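PDB 2YZH: thiol peroxidase from Aquifex aeolicus, which probably reduces hydrogen peroxide and organic hydroperoxides to water and alcohols with thioredoxin as electron donor, protecting the cell against oxidative stress. Local coordinates for residues 32-42 / 81-91. Sequence-based numbering, arbitrary orientation.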
ATOM      1  N   VAL D  32     -13.595   5.047   3.560  1.00 12.02           N
ATOM      2  CA  VAL D  32     -13.604   5.590   2.211  1.00 11.98           C
ATOM      3  C   VAL D  32     -13.770   7.112   2.197  1.00 13.52           C
ATOM      4  O   VAL D  32     -14.134   7.722   3.208  1.00 14.22           O
ATOM      5  CB  VAL D  32     -14.719   4.908   1.366  1.00 11.86           C
ATOM      6  CG1 VAL D  32     -14.375   3.433   1.154  1.00 13.44           C
ATOM      7  CG2 VAL D  32     -16.068   5.023   2.077  1.00 11.20           C
ATOM      8  N   VAL D  33     -13.502   7.719   1.047  1.00 13.50           N
ATOM      9  CA  VAL D  33     -13.574   9.171   0.914  1.00 12.05           C
ATOM     10  C   VAL D  33     -14.693   9.602  -0.032  1.00 15.00           C
ATOM     11  O   VAL D  33     -14.739   9.157  -1.185  1.00 13.38           O
ATOM     12  CB  VAL D  33     -12.218   9.730   0.396  1.00 12.79           C
ATOM     13  CG1 VAL D  33     -12.246  11.257   0.379  1.00  8.60           C
ATOM     14  CG2 VAL D  33     -11.075   9.238   1.282  1.00 15.56           C
ATOM     15  N   THR D  34     -15.593  10.459   0.451  1.00 15.70           N
ATOM     16  CA  THR D  34     -16.708  10.944  -0.368  1.00 18.54           C
ATOM     17  C   THR D  34     -16.280  12.109  -1.266  1.00 18.86           C
ATOM     18  O   THR D  34     -15.177  12.634  -1.124  1.00 16.85           O
ATOM     19  CB  THR D  34     -17.918  11.359   0.507  1.00 20.64           C
ATOM     20  OG1 THR D  34     -17.492  12.257   1.535  1.00 22.30           O
ATOM     21  CG2 THR D  34     -18.544  10.137   1.156  1.00 22.50           C
ATOM     22  N   LYS D  35     -17.153  12.515  -2.182  1.00 20.69           N
ATOM     23  CA  LYS D  35     -16.820  13.579  -3.129  1.00 22.75           C
ATOM     24  C   LYS D  35     -16.440  14.926  -2.521  1.00 23.20           C
ATOM     25  O   LYS D  35     -15.844  15.763  -3.195  1.00 23.79           O
ATOM     26  CB  LYS D  35     -17.960  13.762  -4.139  1.00 24.43           C
ATOM     27  CG  LYS D  35     -19.298  14.121  -3.528  1.00 27.31           C
ATOM     28  CD  LYS D  35     -20.389  14.128  -4.590  1.00 29.54           C
ATOM     29  CE  LYS D  35     -21.733  14.504  -3.993  1.00 30.82           C
ATOM     30  NZ  LYS D  35     -21.697  15.864  -3.396  1.00 32.64           N
ATOM     31  N   ASP D  36     -16.777  15.139  -1.256  1.00 22.89           N
ATOM     32  CA  ASP D  36     -16.430  16.389  -0.588  1.00 22.64           C
ATOM     33  C   ASP D  36     -15.126  16.213   0.195  1.00 21.86           C
ATOM     34  O   ASP D  36     -14.747  17.067   0.999  1.00 18.77           O
ATOM     35  CB  ASP D  36     -17.563  16.816   0.352  1.00 26.46           C
ATOM     36  CG  ASP D  36     -17.940  15.735   1.347  1.00 29.21           C
ATOM     37  OD1 ASP D  36     -17.358  14.633   1.279  1.00 29.66           O
ATOM     38  OD2 ASP D  36     -18.823  15.984   2.197  1.00 32.05           O
ATOM     39  N   LEU D  37     -14.456  15.092  -0.053  1.00 19.45           N
ATOM     40  CA  LEU D  37     -13.192  14.738   0.590  1.00 19.13           C
ATOM     41  C   LEU D  37     -13.312  14.382   2.069  1.00 19.62           C
ATOM     42  O   LEU D  37     -12.316  14.350   2.787  1.00 18.03           O
ATOM     43  CB  LEU D  37     -12.148  15.848   0.410  1.00 19.42           C
ATOM     44  CG  LEU D  37     -11.700  16.153  -1.028  1.00 19.16           C
ATOM     45  CD1 LEU D  37     -10.554  17.153  -1.006  1.00 18.70           C
ATOM     46  CD2 LEU D  37     -11.259  14.875  -1.724  1.00 22.62           C
ATOM     47  N   GLN D  38     -14.532  14.127   2.527  1.00 17.59           N
ATOM     48  CA  GLN D  38     -14.738  13.730   3.914  1.00 19.32           C
ATOM     49  C   GLN D  38     -14.638  12.210   3.942  1.00 17.56           C
ATOM     50  O   GLN D  38     -14.832  11.559   2.915  1.00 16.22           O
ATOM     51  CB  GLN D  38     -16.116  14.171   4.403  1.00 22.08           C
ATOM     52  CG  GLN D  38     -16.255  15.674   4.575  1.00 27.36           C
ATOM     53  CD  GLN D  38     -15.337  16.217   5.651  1.00 31.03           C
ATOM     54  OE1 GLN D  38     -15.368  15.762   6.797  1.00 35.33           O
ATOM     55  NE2 GLN D  38     -14.513  17.197   5.293  1.00 33.11           N
ATOM     56  N   GLU D  39     -14.321  11.639   5.100  1.00 16.16           N
ATOM     57  CA  GLU D  39     -14.222  10.190   5.189  1.00 16.47           C
ATOM     58  C   GLU D  39     -15.487   9.589   5.777  1.00 17.07           C
ATOM     59  O   GLU D  39     -16.087  10.138   6.705  1.00 16.46           O
ATOM     60  CB  GLU D  39     -13.007   9.777   6.025  1.00 17.97           C
ATOM     61  CG  GLU D  39     -11.688  10.264   5.449  1.00 19.40           C
ATOM     62  CD  GLU D  39     -10.482   9.630   6.114  1.00 20.73           C
ATOM     63  OE1 GLU D  39     -10.572   9.288   7.315  1.00 19.50           O
ATOM     64  OE2 GLU D  39      -9.442   9.484   5.438  1.00 19.43           O
ATOM     65  N   LYS D  40     -15.897   8.461   5.213  1.00 14.88           N
ATOM     66  CA  LYS D  40     -17.087   7.761   5.663  1.00 16.21           C
ATOM     67  C   LYS D  40     -16.681   6.328   5.949  1.00 15.70           C
ATOM     68  O   LYS D  40     -15.785   5.795   5.294  1.00 15.69           O
ATOM     69  CB  LYS D  40     -18.156   7.775   4.565  1.00 18.25           C
ATOM     70  CG  LYS D  40     -19.369   6.907   4.861  1.00 20.06           C
ATOM     71  CD  LYS D  40     -20.357   6.897   3.699  1.00 23.81           C
ATOM     72  CE  LYS D  40     -21.553   6.004   4.009  1.00 23.82           C
ATOM     73  NZ  LYS D  40     -22.479   5.884   2.855  1.00 24.40           N
ATOM     74  N   ILE D  41     -17.330   5.715   6.930  1.00 15.54           N
ATOM     75  CA  ILE D  41     -17.047   4.329   7.266  1.00 15.16           C
ATOM     76  C   ILE D  41     -18.193   3.462   6.759  1.00 15.00           C
ATOM     77  O   ILE D  41     -19.350   3.724   7.078  1.00 15.17           O
ATOM     78  CB  ILE D  41     -16.958   4.112   8.793  1.00 18.04           C
ATOM     79  CG1 ILE D  41     -15.911   5.049   9.406  1.00 19.81           C
ATOM     80  CG2 ILE D  41     -16.666   2.641   9.083  1.00 19.72           C
ATOM     81  CD1 ILE D  41     -14.553   4.963   8.763  1.00 25.39           C
ATOM     82  N   VAL D  42     -17.879   2.450   5.955  1.00 13.72           N
ATOM     83  CA  VAL D  42     -18.906   1.530   5.477  1.00 14.86           C
ATOM     84  C   VAL D  42     -18.549   0.181   6.090  1.00 15.65           C
ATOM     85  O   VAL D  42     -17.379  -0.083   6.371  1.00 15.42           O
ATOM     86  CB  VAL D  42     -18.941   1.419   3.935  1.00 16.94           C
ATOM     87  CG1 VAL D  42     -19.263   2.778   3.330  1.00 18.70           C
ATOM     88  CG2 VAL D  42     -17.628   0.887   3.408  1.00 15.83           C
ATOM     89  N   ASP D  81     -28.770   2.220   3.595  1.00 24.96           N
ATOM     90  CA  ASP D  81     -27.683   3.135   3.275  1.00 24.92           C
ATOM     91  C   ASP D  81     -26.888   2.470   2.154  1.00 23.40           C
ATOM     92  O   ASP D  81     -26.204   1.475   2.382  1.00 23.86           O
ATOM     93  CB  ASP D  81     -26.803   3.357   4.510  1.00 27.39           C
ATOM     94  CG  ASP D  81     -25.656   4.304   4.245  1.00 30.20           C
ATOM     95  OD1 ASP D  81     -25.907   5.426   3.753  1.00 33.59           O
ATOM     96  OD2 ASP D  81     -24.500   3.930   4.530  1.00 35.82           O
ATOM     97  N   VAL D  82     -26.999   3.018   0.947  1.00 22.23           N
ATOM     98  CA  VAL D  82     -26.325   2.461  -0.226  1.00 20.28           C
ATOM     99  C   VAL D  82     -25.103   3.265  -0.663  1.00 18.90           C
ATOM    100  O   VAL D  82     -25.183   4.473  -0.883  1.00 18.08           O
ATOM    101  CB  VAL D  82     -27.311   2.361  -1.420  1.00 20.80           C
ATOM    102  CG1 VAL D  82     -26.658   1.653  -2.587  1.00 19.59           C
ATOM    103  CG2 VAL D  82     -28.565   1.625  -0.988  1.00 20.27           C
ATOM    104  N   THR D  83     -23.973   2.579  -0.807  1.00 17.67           N
ATOM    105  CA  THR D  83     -22.736   3.230  -1.211  1.00 14.44           C
ATOM    106  C   THR D  83     -22.073   2.494  -2.370  1.00 13.60           C
ATOM    107  O   THR D  83     -21.901   1.276  -2.315  1.00 15.33           O
ATOM    108  CB  THR D  83     -21.724   3.277  -0.045  1.00 14.39           C
ATOM    109  OG1 THR D  83     -22.336   3.868   1.112  1.00 16.92           O
ATOM    110  CG2 THR D  83     -20.503   4.104  -0.436  1.00 16.19           C
ATOM    111  N   VAL D  84     -21.716   3.230  -3.419  1.00 14.72           N
ATOM    112  CA  VAL D  84     -21.016   2.657  -4.574  1.00 14.73           C
ATOM    113  C   VAL D  84     -19.539   2.972  -4.345  1.00 14.54           C
ATOM    114  O   VAL D  84     -19.171   4.137  -4.209  1.00 16.46           O
ATOM    115  CB  VAL D  84     -21.468   3.303  -5.904  1.00 16.73           C
ATOM    116  CG1 VAL D  84     -20.643   2.745  -7.060  1.00 15.38           C
ATOM    117  CG2 VAL D  84     -22.947   3.021  -6.144  1.00 19.33           C
ATOM    118  N   VAL D  85     -18.694   1.945  -4.304  1.00 13.17           N
ATOM    119  CA  VAL D  85     -17.269   2.144  -4.038  1.00 12.31           C
ATOM    120  C   VAL D  85     -16.340   1.722  -5.170  1.00 12.89           C
ATOM    121  O   VAL D  85     -16.524   0.664  -5.768  1.00 12.06           O
ATOM    122  CB  VAL D  85     -16.848   1.372  -2.766  1.00 11.43           C
ATOM    123  CG1 VAL D  85     -15.369   1.623  -2.456  1.00 12.49           C
ATOM    124  CG2 VAL D  85     -17.717   1.799  -1.596  1.00 11.65           C
ATOM    125  N   SER D  86     -15.335   2.546  -5.445  1.00 13.27           N
ATOM    126  CA  SER D  86     -14.361   2.242  -6.492  1.00 13.76           C
ATOM    127  C   SER D  86     -13.025   2.879  -6.141  1.00 14.19           C
ATOM    128  O   SER D  86     -12.907   3.600  -5.142  1.00 16.33           O
ATOM    129  CB  SER D  86     -14.824   2.794  -7.839  1.00 12.75           C
ATOM    130  OG  SER D  86     -14.597   4.191  -7.898  1.00 13.79           O
ATOM    131  N   MET D  87     -12.018   2.620  -6.967  1.00 12.60           N
ATOM    132  CA  MET D  87     -10.701   3.187  -6.736  1.00 13.22           C
ATOM    133  C   MET D  87     -10.553   4.543  -7.425  1.00 12.59           C
ATOM    134  O   MET D  87      -9.469   5.110  -7.434  1.00 13.31           O
ATOM    135  CB  MET D  87      -9.608   2.232  -7.232  1.00 16.20           C
ATOM    136  CG  MET D  87      -9.518   0.925  -6.453  1.00 15.63           C
ATOM    137  SD  MET D  87      -9.295   1.200  -4.681  1.00 19.55           S
ATOM    138  CE  MET D  87      -7.519   1.365  -4.560  1.00 18.47           C
ATOM    139  N   ASP D  88     -11.635   5.052  -8.008  1.00 13.88           N
ATOM    140  CA  ASP D  88     -11.600   6.364  -8.668  1.00 14.67           C
ATOM    141  C   ASP D  88     -11.260   7.397  -7.605  1.00 15.54           C
ATOM    142  O   ASP D  88     -11.667   7.239  -6.458  1.00 15.70           O
ATOM    143  CB  ASP D  88     -12.977   6.753  -9.220  1.00 16.80           C
ATOM    144  CG  ASP D  88     -13.456   5.844 -10.328  1.00 16.81           C
ATOM    145  OD1 ASP D  88     -12.758   5.741 -11.354  1.00 16.88           O
ATOM    146  OD2 ASP D  88     -14.538   5.245 -10.171  1.00 19.78           O
ATOM    147  N   LEU D  89     -10.527   8.447  -7.966  1.00 16.05           N
ATOM    148  CA  LEU D  89     -10.238   9.490  -6.985  1.00 15.92           C
ATOM    149  C   LEU D  89     -11.549  10.233  -6.790  1.00 15.93           C
ATOM    150  O   LEU D  89     -12.413  10.220  -7.670  1.00 16.82           O
ATOM    151  CB  LEU D  89      -9.190  10.485  -7.493  1.00 15.89           C
ATOM    152  CG  LEU D  89      -7.726  10.065  -7.575  1.00 17.26           C
ATOM    153  CD1 LEU D  89      -6.893  11.297  -7.902  1.00 17.68           C
ATOM    154  CD2 LEU D  89      -7.267   9.458  -6.240  1.00 17.48           C
ATOM    155  N   PRO D  90     -11.720  10.886  -5.632  1.00 15.24           N
ATOM    156  CA  PRO D  90     -12.944  11.639  -5.343  1.00 16.04           C
ATOM    157  C   PRO D  90     -13.263  12.681  -6.424  1.00 17.05           C
ATOM    158  O   PRO D  90     -14.426  12.961  -6.702  1.00 17.31           O
ATOM    159  CB  PRO D  90     -12.635  12.288  -3.993  1.00 16.15           C
ATOM    160  CG  PRO D  90     -11.737  11.274  -3.338  1.00 16.14           C
ATOM    161  CD  PRO D  90     -10.809  10.892  -4.472  1.00 15.15           C
ATOM    162  N   PHE D  91     -12.228  13.243  -7.039  1.00 17.78           N
ATOM    163  CA  PHE D  91     -12.426  14.267  -8.065  1.00 19.35           C
ATOM    164  C   PHE D  91     -13.197  13.754  -9.273  1.00 19.06           C
ATOM    165  O   PHE D  91     -13.983  14.487  -9.865  1.00 19.57           O
ATOM    166  CB  PHE D  91     -11.077  14.833  -8.491  1.00 18.38           C
ATOM    167  CG  PHE D  91     -10.230  15.270  -7.338  1.00 22.30           C
ATOM    168  CD1 PHE D  91     -10.614  16.349  -6.547  1.00 23.40           C
ATOM    169  CD2 PHE D  91      -9.076  14.570  -7.004  1.00 21.92           C
ATOM    170  CE1 PHE D  91      -9.860  16.723  -5.436  1.00 24.04           C
ATOM    171  CE2 PHE D  91      -8.317  14.934  -5.898  1.00 23.83           C
ATOM    172  CZ  PHE D  91      -8.711  16.013  -5.113  1.00 24.76           C
TER
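Lys40 meets Thr83 tip to tip, its NZ donating a hydrogen bond to Thr83 OG1 at 2.7 Å. Lys40 NZ also makes a salt bridge to Asp81 OD2, a weak hydrogen bond at 3.3 Å. The lysine reaches Thr83 because its chain is extended throughout, with CG trans to the backbone N (chi1 172°). Asp81 and Thr83, two residues apart on strand 80-86, both present side-chain oxygens to Lys40 NZ. Replacing Lys40 by alanine is likely to leave the Asp81 carboxylate without this countercharge and Thr83 OG1 without this donor. Beside the polar pair, Val42 CG1 packs on the threonine, and Val32 CG1 lies 4.2 Å from Val85 CG1. At the other end of the contact, Pro90, in the first turn of helix 90-100, takes up most of the apolar packing: its CB meets Leu37 CD2 at 3.7 Å, the two side chains crossing at about a right angle, while its CG meets Val33 CG1 at 3.8 Å. Leu37 CD2 also approaches Phe91 CE1, obliquely to the ring.

Leu37 closes the type I turn begun by Thr34, whose O accepts from Leu37 N. Asp36 OD1 takes the Gln38 backbone N-H in an Asx turn, 56° out of the carboxylate plane. Leu37 also packs on Leu128 of the second subunit. In the central sheet Val32 and Val85 meet across strand 106-109, while strands 30-34 and 106-109 both lie between 39-42 and 80-86. The beta hairpin at the sheet's edge thus packs against interior strand 80-86 and the start of helix 90-100 in the thioredoxin-like fold of peroxiredoxins.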